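Hypoxanthine-guanine phosphoribosyltransferase (Thermus thermophilus, PDB 3ACD) probably salvages purine bases, joining hypoxanthine or guanine to 5-phospho-alpha-D-ribose 1-diphosphate to give IMP or GMP, with magnesium as cofactor. Local coordinates at residues Ile42-Gly47 with Val98-Asp103; Ile104-Leu109 with Leu132-Arg137; Tyr159-Ala164 with Pro171-Ile176. All coordinates share one frame; numbering follows the deposited sequence.

How the contacts relate
Contacts 1 and 2 follow one another along the chain and share one nucleotide. In contact 1 two central parallel strands lie side by side, and the second leads into Asp103, whose carboxylate holds the ribose of IMP; in contact 2 the chain, having turned at Asp103, passes through strand 104-105 into the loop that wraps the 5'-phosphate and meets Lys134, which donates to the purine. Their centres are about 14 Å apart, and Asp103 O lies 3.0 Å from Leu132 N, a probable hydrogen bond. Contact 3, centred about 16 Å from each of the others, lies beside the nucleotide: Leu161 CD1 packs 3.7 Å from Asp103 CB, and Leu161 CD2 sits 3.9 Å from Ile104 CG2. Contacts 1 and 3 also touch the second subunit.

Contact 1 (Ile42-Gly47 with Val98-Asp103); sequences ICVLNG and VIVVED. With IMP (inosinic acid), chain B.
Val98 begins the contact with its CG1 methyl, which meets Ile42 CD1 at 3.7 Å; the extended Ile42 chain runs obliquely across it. At Ile99 the backbone takes over: Ile99 O accepts from Ile42 N at 2.9 Å. Val100 returns to side-chain packing, its CG1 lying 3.9 Å from Val44 CG2. Leu114 and Leu118 of helix 109-119 cover the sheet face that carries Ile42, Val44 and Val100. Val101 is gripped through both ends of its backbone, with its N donating to Ile42 O and its O accepting from Val44 N in a nearly straight bond (171° at the hydrogen). Its side chain points to the other face, the one Cys43 shares, where Phe51 and Met52 of helix 49-56 pack.

This is the parallel core of the type I phosphoribosyltransferase fold, a Rossmann-like sheet sandwiched by helices, with strands 40-45 and 97-102 side by side and the ligand at their C-terminal ends. Glu102 and Asp103 are the acidic pair of the family's PRPP-binding motif, following its hydrophobic strand. The Glu102 side chain starts away from strand 42-45 but bends at chi2 (-81°), bringing its carboxylate back over Val44, OE1 being 3.5 Å from Val44 CB. A water donates to both Glu102 OE1 and Val44 O, bridging the strands beyond their last direct bond. Asp103 follows, with one carboxylate oxygen for each ribose hydroxyl: IMP O3' donates to OD1 at 2.7 Å and IMP O2' to OD2 at 2.9 Å. A second water accepts from Gly47 N, donates to Asp103 OD2 and bonds to IMP O2'.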
loop_
_atom_site.group_PDB
_atom_site.type_symbol
_atom_site.label_atom_id
_atom_site.label_comp_id
_atom_site.label_asym_id
_atom_site.label_seq_id
_atom_site.Cartn_x
_atom_site.Cartn_y
_atom_site.Cartn_z
ATOM N N ILE A 42 -9.408 6.825 1.447
ATOM C CA ILE A 42 -9.080 6.690 0.036
ATOM C C ILE A 42 -7.609 7.014 -0.195
ATOM O O ILE A 42 -7.179 8.157 -0.039
ATOM C CB ILE A 42 -9.939 7.634 -0.820
ATOM C CG1 ILE A 42 -11.422 7.314 -0.600
ATOM C CG2 ILE A 42 -9.549 7.506 -2.293
ATOM C CD1 ILE A 42 -12.367 8.202 -1.385
ATOM N N CYS A 43 -6.847 5.990 -0.561
ATOM C CA CYS A 43 -5.425 6.136 -0.820
ATOM C C CYS A 43 -5.163 6.615 -2.243
ATOM O O CYS A 43 -5.611 5.996 -3.210
ATOM C CB CYS A 43 -4.716 4.799 -0.597
ATOM S SG CYS A 43 -2.967 4.801 -1.075
ATOM N N VAL A 44 -4.444 7.726 -2.368
ATOM C CA VAL A 44 -4.110 8.255 -3.682
ATOM C C VAL A 44 -2.821 7.586 -4.156
ATOM O O VAL A 44 -1.730 7.887 -3.668
ATOM C CB VAL A 44 -3.918 9.792 -3.649
ATOM C CG1 VAL A 44 -3.511 10.300 -5.029
ATOM C CG2 VAL A 44 -5.215 10.469 -3.214
ATOM N N LEU A 45 -2.960 6.661 -5.101
ATOM C CA LEU A 45 -1.820 5.930 -5.655
ATOM C C LEU A 45 -1.040 6.812 -6.630
ATOM O O LEU A 45 -1.603 7.743 -7.203
ATOM C CB LEU A 45 -2.315 4.674 -6.383
ATOM C CG LEU A 45 -2.939 3.585 -5.508
ATOM C CD1 LEU A 45 -3.548 2.501 -6.385
ATOM C CD2 LEU A 45 -1.871 3.004 -4.593
ATOM N N ASN A 46 0.241 6.519 -6.844
ATOM C CA ASN A 46 0.947 5.399 -6.215
ATOM C C ASN A 46 1.692 5.808 -4.946
ATOM O O ASN A 46 1.901 4.991 -4.049
ATOM C CB ASN A 46 1.990 4.821 -7.183
ATOM C CG ASN A 46 1.375 4.117 -8.377
ATOM O OD1 ASN A 46 2.068 3.807 -9.348
ATOM N ND2 ASN A 46 0.083 3.846 -8.311
ATOM N N GLY A 47 2.092 7.073 -4.887
ATOM C CA GLY A 47 2.877 7.579 -3.770
ATOM C C GLY A 47 2.457 7.411 -2.320
ATOM O O GLY A 47 3.316 7.311 -1.443
ATOM N N VAL A 98 -15.413 10.462 4.640
ATOM C CA VAL A 98 -14.210 10.173 3.873
ATOM C C VAL A 98 -12.929 10.849 4.347
ATOM O O VAL A 98 -12.934 12.000 4.787
ATOM C CB VAL A 98 -14.425 10.560 2.387
ATOM C CG1 VAL A 98 -13.182 10.229 1.566
ATOM C CG2 VAL A 98 -15.648 9.831 1.833
ATOM N N ILE A 99 -11.828 10.109 4.260
ATOM C CA ILE A 99 -10.519 10.643 4.607
ATOM C C ILE A 99 -9.609 10.341 3.423
ATOM O O ILE A 99 -9.363 9.180 3.104
ATOM C CB ILE A 99 -9.900 9.981 5.861
ATOM C CG1 ILE A 99 -10.778 10.223 7.094
ATOM C CG2 ILE A 99 -8.503 10.565 6.101
ATOM C CD1 ILE A 99 -10.259 9.531 8.352
ATOM N N VAL A 100 -9.136 11.391 2.761
ATOM C CA VAL A 100 -8.236 11.238 1.624
ATOM C C VAL A 100 -6.830 11.067 2.193
ATOM O O VAL A 100 -6.437 11.800 3.097
ATOM C CB VAL A 100 -8.255 12.491 0.719
ATOM C CG1 VAL A 100 -7.266 12.323 -0.432
ATOM C CG2 VAL A 100 -9.664 12.725 0.178
ATOM N N VAL A 101 -6.084 10.095 1.679
ATOM C CA VAL A 101 -4.726 9.858 2.152
ATOM C C VAL A 101 -3.758 10.138 1.003
ATOM O O VAL A 101 -3.686 9.382 0.028
ATOM C CB VAL A 101 -4.553 8.405 2.656
ATOM C CG1 VAL A 101 -3.131 8.195 3.166
ATOM C CG2 VAL A 101 -5.559 8.123 3.771
ATOM N N GLU A 102 -3.021 11.237 1.137
ATOM C CA GLU A 102 -2.067 11.696 0.131
ATOM C C GLU A 102 -0.623 11.567 0.581
ATOM O O GLU A 102 -0.347 11.490 1.773
ATOM C CB GLU A 102 -2.350 13.166 -0.196
ATOM C CG GLU A 102 -3.372 13.370 -1.288
ATOM C CD GLU A 102 -2.769 13.210 -2.663
ATOM O OE1 GLU A 102 -1.771 12.471 -2.791
ATOM O OE2 GLU A 102 -3.299 13.815 -3.616
ATOM N N ASP A 103 0.300 11.551 -0.377
ATOM C CA ASP A 103 1.713 11.453 -0.039
ATOM C C ASP A 103 2.272 12.829 0.301
ATOM O O ASP A 103 2.765 13.050 1.409
ATOM C CB ASP A 103 2.525 10.807 -1.180
ATOM C CG ASP A 103 2.314 11.476 -2.543
ATOM O OD1 ASP A 103 1.459 12.378 -2.682
ATOM O OD2 ASP A 103 3.022 11.079 -3.497
HETATM P P IMP B . 0.455 18.864 -6.499
HETATM O O1P IMP B . 1.331 19.920 -7.051
HETATM O O2P IMP B . -0.866 18.746 -7.400
HETATM O O3P IMP B . 0.056 19.239 -4.983
HETATM O "O5'" IMP B . 1.277 17.468 -6.512
HETATM C "C5'" IMP B . 0.565 16.249 -6.717
HETATM C "C4'" IMP B . 1.516 15.051 -6.760
HETATM O "O4'" IMP B . 2.851 15.460 -7.188
HETATM C "C3'" IMP B . 1.754 14.494 -5.337
HETATM O "O3'" IMP B . 0.688 13.642 -4.916
HETATM C "C2'" IMP B . 3.059 13.711 -5.553
HETATM O "O2'" IMP B . 2.800 12.401 -6.070
HETATM C "C1'" IMP B . 3.812 14.566 -6.587
HETATM N N9 IMP B . 4.891 15.319 -5.904
HETATM C C8 IMP B . 4.904 16.656 -5.579
HETATM N N7 IMP B . 6.023 16.962 -4.978
HETATM C C5 IMP B . 6.785 15.852 -4.874
HETATM C C6 IMP B . 8.079 15.559 -4.332
HETATM O O6 IMP B . 8.746 16.431 -3.801
HETATM N N1 IMP B . 8.544 14.269 -4.414
HETATM C C2 IMP B . 7.794 13.278 -5.007
HETATM N N3 IMP B . 6.607 13.534 -5.513
HETATM C C4 IMP B . 6.067 14.784 -5.470
HETATM O O HOH W 1 -0.204 10.151 -3.953
HETATM O O HOH W 2 1.423 9.756 -6.005
#

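Contact 2 (Ile104-Leu109 with Leu132-Arg137); sequences IVDTGL and LSKPSR. With IMP (inosinic acid), chain B.
Residues 104-109 carry the phosphate-binding loop of the phosphoribosyltransferase PRPP motif, entered from strand 104-105, with which the short strand 132-133 pairs in parallel. Val105 N donates to Leu132 O, and Lys134 N to Val105 O at 3.0 Å. Beyond this pairing the loop curls round the 5'-phosphate of IMP: Asp106 N and Gly108 N both donate to O3P, while Thr107 N and Thr107 OG1 both donate to O1P. Thr107 OG1 also accepts from Leu109 N, an ST turn leading into helix 109-119, whose N-cap is Gly108.

Ile104 CD1 lies against the aliphatic part of Lys134, 3.7 Å from CE, and Ile104 CG2 touches the purine at C4. The lysine, bent at chi3 (-67°), brings NZ to the base edge, where it donates to IMP O6 at 2.9 Å and IMP N7 at 3.2 Å, and also to Ala154 O. Water joins NZ to Asp106 OD2. The Asp106 carboxylate is turned outward from the phosphate to Arg137, whose guanidinium meets it side-on, the two planes 22° apart: NE reaches OD1 and NH2 reaches OD2, both at 2.9 Å and both on the syn side.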
loop_
_atom_site.group_PDB
_atom_site.type_symbol
_atom_site.label_atom_id
_atom_site.label_comp_id
_atom_site.label_asym_id
_atom_site.label_seq_id
_atom_site.Cartn_x
_atom_site.Cartn_y
_atom_site.Cartn_z
ATOM N N ILE A 104 2.170 13.759 -0.640
ATOM C CA ILE A 104 2.682 15.105 -0.424
ATOM C C ILE A 104 1.882 16.139 -1.207
ATOM O O ILE A 104 1.538 15.924 -2.367
ATOM C CB ILE A 104 4.176 15.190 -0.826
ATOM C CG1 ILE A 104 4.710 16.611 -0.626
ATOM C CG2 ILE A 104 4.347 14.768 -2.275
ATOM C CD1 ILE A 104 6.222 16.697 -0.789
ATOM N N VAL A 105 1.562 17.249 -0.550
ATOM C CA VAL A 105 0.820 18.326 -1.190
ATOM C C VAL A 105 1.854 19.364 -1.611
ATOM O O VAL A 105 2.568 19.928 -0.775
ATOM C CB VAL A 105 -0.217 18.953 -0.224
ATOM C CG1 VAL A 105 -1.015 20.050 -0.943
ATOM C CG2 VAL A 105 -1.163 17.866 0.290
ATOM N N ASP A 106 1.946 19.586 -2.918
ATOM C CA ASP A 106 2.902 20.529 -3.483
ATOM C C ASP A 106 2.162 21.809 -3.848
ATOM O O ASP A 106 1.969 22.669 -2.989
ATOM C CB ASP A 106 3.567 19.894 -4.709
ATOM C CG ASP A 106 4.677 20.749 -5.296
ATOM O OD1 ASP A 106 5.157 21.680 -4.617
ATOM O OD2 ASP A 106 5.083 20.469 -6.443
ATOM N N THR A 107 1.735 21.939 -5.103
ATOM C CA THR A 107 0.998 23.135 -5.511
ATOM C C THR A 107 -0.435 23.052 -4.989
ATOM O O THR A 107 -1.101 24.074 -4.808
ATOM C CB THR A 107 0.938 23.293 -7.053
ATOM O OG1 THR A 107 0.128 22.253 -7.618
ATOM C CG2 THR A 107 2.337 23.235 -7.652
ATOM N N GLY A 108 -0.903 21.828 -4.751
ATOM C CA GLY A 108 -2.251 21.624 -4.253
ATOM C C GLY A 108 -3.291 21.414 -5.345
ATOM O O GLY A 108 -4.449 21.122 -5.058
ATOM N N LEU A 109 -2.882 21.561 -6.600
ATOM C CA LEU A 109 -3.801 21.395 -7.723
ATOM C C LEU A 109 -4.475 20.023 -7.754
ATOM O O LEU A 109 -5.696 19.927 -7.895
ATOM C CB LEU A 109 -3.063 21.638 -9.044
ATOM C CG LEU A 109 -2.507 23.055 -9.228
ATOM C CD1 LEU A 109 -1.680 23.131 -10.503
ATOM C CD2 LEU A 109 -3.656 24.052 -9.271
ATOM N N LEU A 132 3.352 14.742 3.860
ATOM C CA LEU A 132 4.135 15.967 3.725
ATOM C C LEU A 132 3.401 17.102 3.023
ATOM O O LEU A 132 2.391 16.891 2.352
ATOM C CB LEU A 132 5.411 15.674 2.934
ATOM C CG LEU A 132 6.307 14.519 3.388
ATOM C CD1 LEU A 132 7.295 14.182 2.279
ATOM C CD2 LEU A 132 7.030 14.893 4.671
ATOM N N SER A 133 3.934 18.309 3.176
ATOM C CA SER A 133 3.370 19.488 2.535
ATOM C C SER A 133 4.460 20.538 2.354
ATOM O O SER A 133 5.239 20.797 3.275
ATOM C CB SER A 133 2.231 20.078 3.368
ATOM O OG SER A 133 1.703 21.236 2.732
ATOM N N LYS A 134 4.511 21.120 1.157
ATOM C CA LYS A 134 5.478 22.163 0.809
ATOM C C LYS A 134 4.661 23.426 0.533
ATOM O O LYS A 134 4.466 23.816 -0.621
ATOM C CB LYS A 134 6.264 21.753 -0.444
ATOM C CG LYS A 134 7.106 20.493 -0.256
ATOM C CD LYS A 134 7.937 20.144 -1.487
ATOM C CE LYS A 134 7.065 19.721 -2.662
ATOM N NZ LYS A 134 7.883 19.241 -3.814
ATOM N N PRO A 135 4.177 24.082 1.597
ATOM C CA PRO A 135 3.364 25.296 1.500
ATOM C C PRO A 135 3.916 26.467 0.688
ATOM O O PRO A 135 3.139 27.259 0.156
ATOM C CB PRO A 135 3.105 25.655 2.967
ATOM C CG PRO A 135 4.315 25.126 3.663
ATOM C CD PRO A 135 4.496 23.781 3.006
ATOM N N SER A 136 5.235 26.584 0.579
ATOM C CA SER A 136 5.802 27.688 -0.190
ATOM C C SER A 136 5.501 27.512 -1.675
ATOM O O SER A 136 5.672 28.438 -2.464
ATOM C CB SER A 136 7.318 27.792 0.037
ATOM O OG SER A 136 8.017 26.663 -0.455
ATOM N N ARG A 137 5.032 26.321 -2.043
ATOM C CA ARG A 137 4.706 26.004 -3.433
ATOM C C ARG A 137 3.201 26.049 -3.713
ATOM O O ARG A 137 2.775 25.933 -4.862
ATOM C CB ARG A 137 5.233 24.606 -3.775
ATOM C CG ARG A 137 6.744 24.507 -3.882
ATOM C CD ARG A 137 7.188 24.668 -5.327
ATOM N NE ARG A 137 6.664 23.583 -6.154
ATOM C CZ ARG A 137 6.766 23.530 -7.478
ATOM N NH1 ARG A 137 7.377 24.504 -8.137
ATOM N NH2 ARG A 137 6.249 22.503 -8.143
HETATM P P IMP B . 0.455 18.864 -6.499
HETATM O O1P IMP B . 1.331 19.920 -7.051
HETATM O O2P IMP B . -0.866 18.746 -7.400
HETATM O O3P IMP B . 0.056 19.239 -4.983
HETATM O "O5'" IMP B . 1.277 17.468 -6.512
HETATM C "C5'" IMP B . 0.565 16.249 -6.717
HETATM C "C4'" IMP B . 1.516 15.051 -6.760
HETATM O "O4'" IMP B . 2.851 15.460 -7.188
HETATM C "C3'" IMP B . 1.754 14.494 -5.337
HETATM O "O3'" IMP B . 0.688 13.642 -4.916
HETATM C "C2'" IMP B . 3.059 13.711 -5.553
HETATM O "O2'" IMP B . 2.800 12.401 -6.070
HETATM C "C1'" IMP B . 3.812 14.566 -6.587
HETATM N N9 IMP B . 4.891 15.319 -5.904
HETATM C C8 IMP B . 4.904 16.656 -5.579
HETATM N N7 IMP B . 6.023 16.962 -4.978
HETATM C C5 IMP B . 6.785 15.852 -4.874
HETATM C C6 IMP B . 8.079 15.559 -4.332
HETATM O O6 IMP B . 8.746 16.431 -3.801
HETATM N N1 IMP B . 8.544 14.269 -4.414
HETATM C C2 IMP B . 7.794 13.278 -5.007
HETATM N N3 IMP B . 6.607 13.534 -5.513
HETATM C C4 IMP B . 6.067 14.784 -5.470
HETATM O O HOH W 3 7.697 19.134 -6.722
#

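Contact 3 (Tyr159-Ala164 with Pro171-Ile176); sequences YGLDRA and PFITSI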
loop_
_atom_site.group_PDB
_atom_site.type_symbol
_atom_site.label_atom_id
_atom_site.label_comp_id
_atom_site.label_asym_id
_atom_site.label_seq_id
_atom_site.Cartn_x
_atom_site.Cartn_y
_atom_site.Cartn_z
ATOM N N TYR A 159 9.885 6.163 1.032
ATOM C CA TYR A 159 8.647 5.898 1.765
ATOM C C TYR A 159 7.426 6.010 0.839
ATOM O O TYR A 159 6.432 6.659 1.176
ATOM C CB TYR A 159 8.522 6.892 2.935
ATOM C CG TYR A 159 7.493 6.519 3.988
ATOM C CD1 TYR A 159 7.761 5.534 4.946
ATOM C CD2 TYR A 159 6.249 7.145 4.022
ATOM C CE1 TYR A 159 6.807 5.188 5.914
ATOM C CE2 TYR A 159 5.293 6.807 4.975
ATOM C CZ TYR A 159 5.574 5.830 5.917
ATOM O OH TYR A 159 4.609 5.495 6.844
ATOM N N GLY A 160 7.513 5.383 -0.332
ATOM C CA GLY A 160 6.405 5.415 -1.275
ATOM C C GLY A 160 6.546 6.422 -2.403
ATOM O O GLY A 160 6.044 6.201 -3.509
ATOM N N LEU A 161 7.226 7.532 -2.130
ATOM C CA LEU A 161 7.419 8.573 -3.132
ATOM C C LEU A 161 8.584 8.200 -4.038
ATOM O O LEU A 161 9.624 7.736 -3.574
ATOM C CB LEU A 161 7.669 9.926 -2.456
ATOM C CG LEU A 161 6.467 10.556 -1.731
ATOM C CD1 LEU A 161 6.048 9.687 -0.558
ATOM C CD2 LEU A 161 6.835 11.953 -1.239
ATOM N N ASP A 162 8.406 8.419 -5.335
ATOM C CA ASP A 162 9.423 8.053 -6.309
ATOM C C ASP A 162 10.309 9.161 -6.845
ATOM O O ASP A 162 10.039 10.355 -6.692
ATOM C CB ASP A 162 8.760 7.387 -7.512
ATOM C CG ASP A 162 8.010 8.387 -8.378
ATOM O OD1 ASP A 162 7.085 9.041 -7.859
ATOM O OD2 ASP A 162 8.351 8.525 -9.570
ATOM N N ARG A 163 11.377 8.712 -7.489
ATOM C CA ARG A 163 12.342 9.558 -8.165
ATOM C C ARG A 163 12.461 8.809 -9.491
ATOM O O ARG A 163 13.218 7.846 -9.607
ATOM C CB ARG A 163 13.678 9.570 -7.417
ATOM C CG ARG A 163 14.737 10.424 -8.085
ATOM C CD ARG A 163 15.936 10.670 -7.181
ATOM N NE ARG A 163 16.554 9.431 -6.714
ATOM C CZ ARG A 163 17.801 9.349 -6.258
ATOM N NH1 ARG A 163 18.565 10.435 -6.213
ATOM N NH2 ARG A 163 18.286 8.187 -5.846
ATOM N N ALA A 164 11.671 9.229 -10.475
ATOM C CA ALA A 164 11.658 8.576 -11.783
ATOM C C ALA A 164 11.288 7.098 -11.624
ATOM O O ALA A 164 11.925 6.218 -12.206
ATOM C CB ALA A 164 13.019 8.714 -12.462
ATOM N N PRO A 171 12.970 3.188 3.306
ATOM C CA PRO A 171 12.139 3.274 4.512
ATOM C C PRO A 171 12.065 4.668 5.132
ATOM O O PRO A 171 11.310 4.900 6.080
ATOM C CB PRO A 171 12.781 2.247 5.442
ATOM C CG PRO A 171 14.227 2.320 5.065
ATOM C CD PRO A 171 14.181 2.384 3.554
ATOM N N PHE A 172 12.841 5.596 4.585
ATOM C CA PHE A 172 12.870 6.962 5.090
ATOM C C PHE A 172 12.603 7.971 3.981
ATOM O O PHE A 172 12.554 7.621 2.800
ATOM C CB PHE A 172 14.236 7.242 5.729
ATOM C CG PHE A 172 15.400 6.880 4.845
ATOM C CD1 PHE A 172 15.730 7.665 3.741
ATOM C CD2 PHE A 172 16.142 5.728 5.092
ATOM C CE1 PHE A 172 16.780 7.304 2.894
ATOM C CE2 PHE A 172 17.194 5.357 4.251
ATOM C CZ PHE A 172 17.512 6.147 3.149
ATOM N N ILE A 173 12.415 9.225 4.372
ATOM C CA ILE A 173 12.187 10.293 3.413
ATOM C C ILE A 173 13.513 11.022 3.239
ATOM O O ILE A 173 14.165 11.379 4.221
ATOM C CB ILE A 173 11.117 11.305 3.919
ATOM C CG1 ILE A 173 9.710 10.745 3.685
ATOM C CG2 ILE A 173 11.280 12.648 3.208
ATOM C CD1 ILE A 173 9.336 10.604 2.219
ATOM N N THR A 174 13.918 11.221 1.990
ATOM C CA THR A 174 15.156 11.930 1.700
ATOM C C THR A 174 14.904 12.879 0.531
ATOM O O THR A 174 13.766 13.029 0.085
ATOM C CB THR A 174 16.313 10.948 1.384
ATOM O OG1 THR A 174 17.529 11.681 1.186
ATOM C CG2 THR A 174 16.009 10.131 0.152
ATOM N N SER A 175 15.953 13.520 0.032
ATOM C CA SER A 175 15.787 14.466 -1.062
ATOM C C SER A 175 17.081 14.701 -1.823
ATOM O O SER A 175 18.148 14.254 -1.408
ATOM C CB SER A 175 15.290 15.806 -0.512
ATOM O OG SER A 175 16.212 16.324 0.442
ATOM N N ILE A 176 16.967 15.413 -2.939
ATOM C CA ILE A 176 18.121 15.749 -3.765
ATOM C C ILE A 176 18.284 17.260 -3.722
ATOM O O ILE A 176 17.419 17.971 -3.209
ATOM C CB ILE A 176 17.915 15.333 -5.238
ATOM C CG1 ILE A 176 16.662 16.015 -5.795
ATOM C CG2 ILE A 176 17.808 13.820 -5.346
ATOM C CD1 ILE A 176 16.397 15.733 -7.262
#
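The CD1 methyl of Ile173 makes the inner apolar contacts, 3.9 Å from Tyr159 CB and 4.4 Å from Leu161 CD1. CG1 of the isoleucine lies beside the backbone N, and a bend at chi2 (-66°) brings the methyl to them although its CB sets off alongside the other segment. The Leu161 side chain also comes within about 4 Å of the bound IMP. At the outer end Ile176 CG2 meets the Arg163 side chain, 3.6 Å from NH1 and 4.1 Å from CD.

Two backbone carbonyl oxygens come close to Tyr159 as plain approaches: Pro171 O is 3.8 Å from Tyr159 CD1, and Phe172 O is 3.5 Å from Tyr159 N. The stronger polar partners lie beyond the two segments. Tyr159 OH is hydrogen-bonded to Asp54 OD2, while Arg163 makes a salt bridge through NE to Asp167 and a cation-pi contact with Tyr157. Asp162 is a GMP-binding residue in another model of this protein.

Both segments belong to the hood beside the purine, which the N-terminal stretch joins through backbone bonds from Gly10 and Ile14. Arg57 of the second subunit packs against Tyr159 and Pro171. Strand 174-175 pairs antiparallel with strand 156-157, the Tyr159 ring packs on helices 16-33 and 49-56, and Ile173 also rests on Ile19 of helix 16-33.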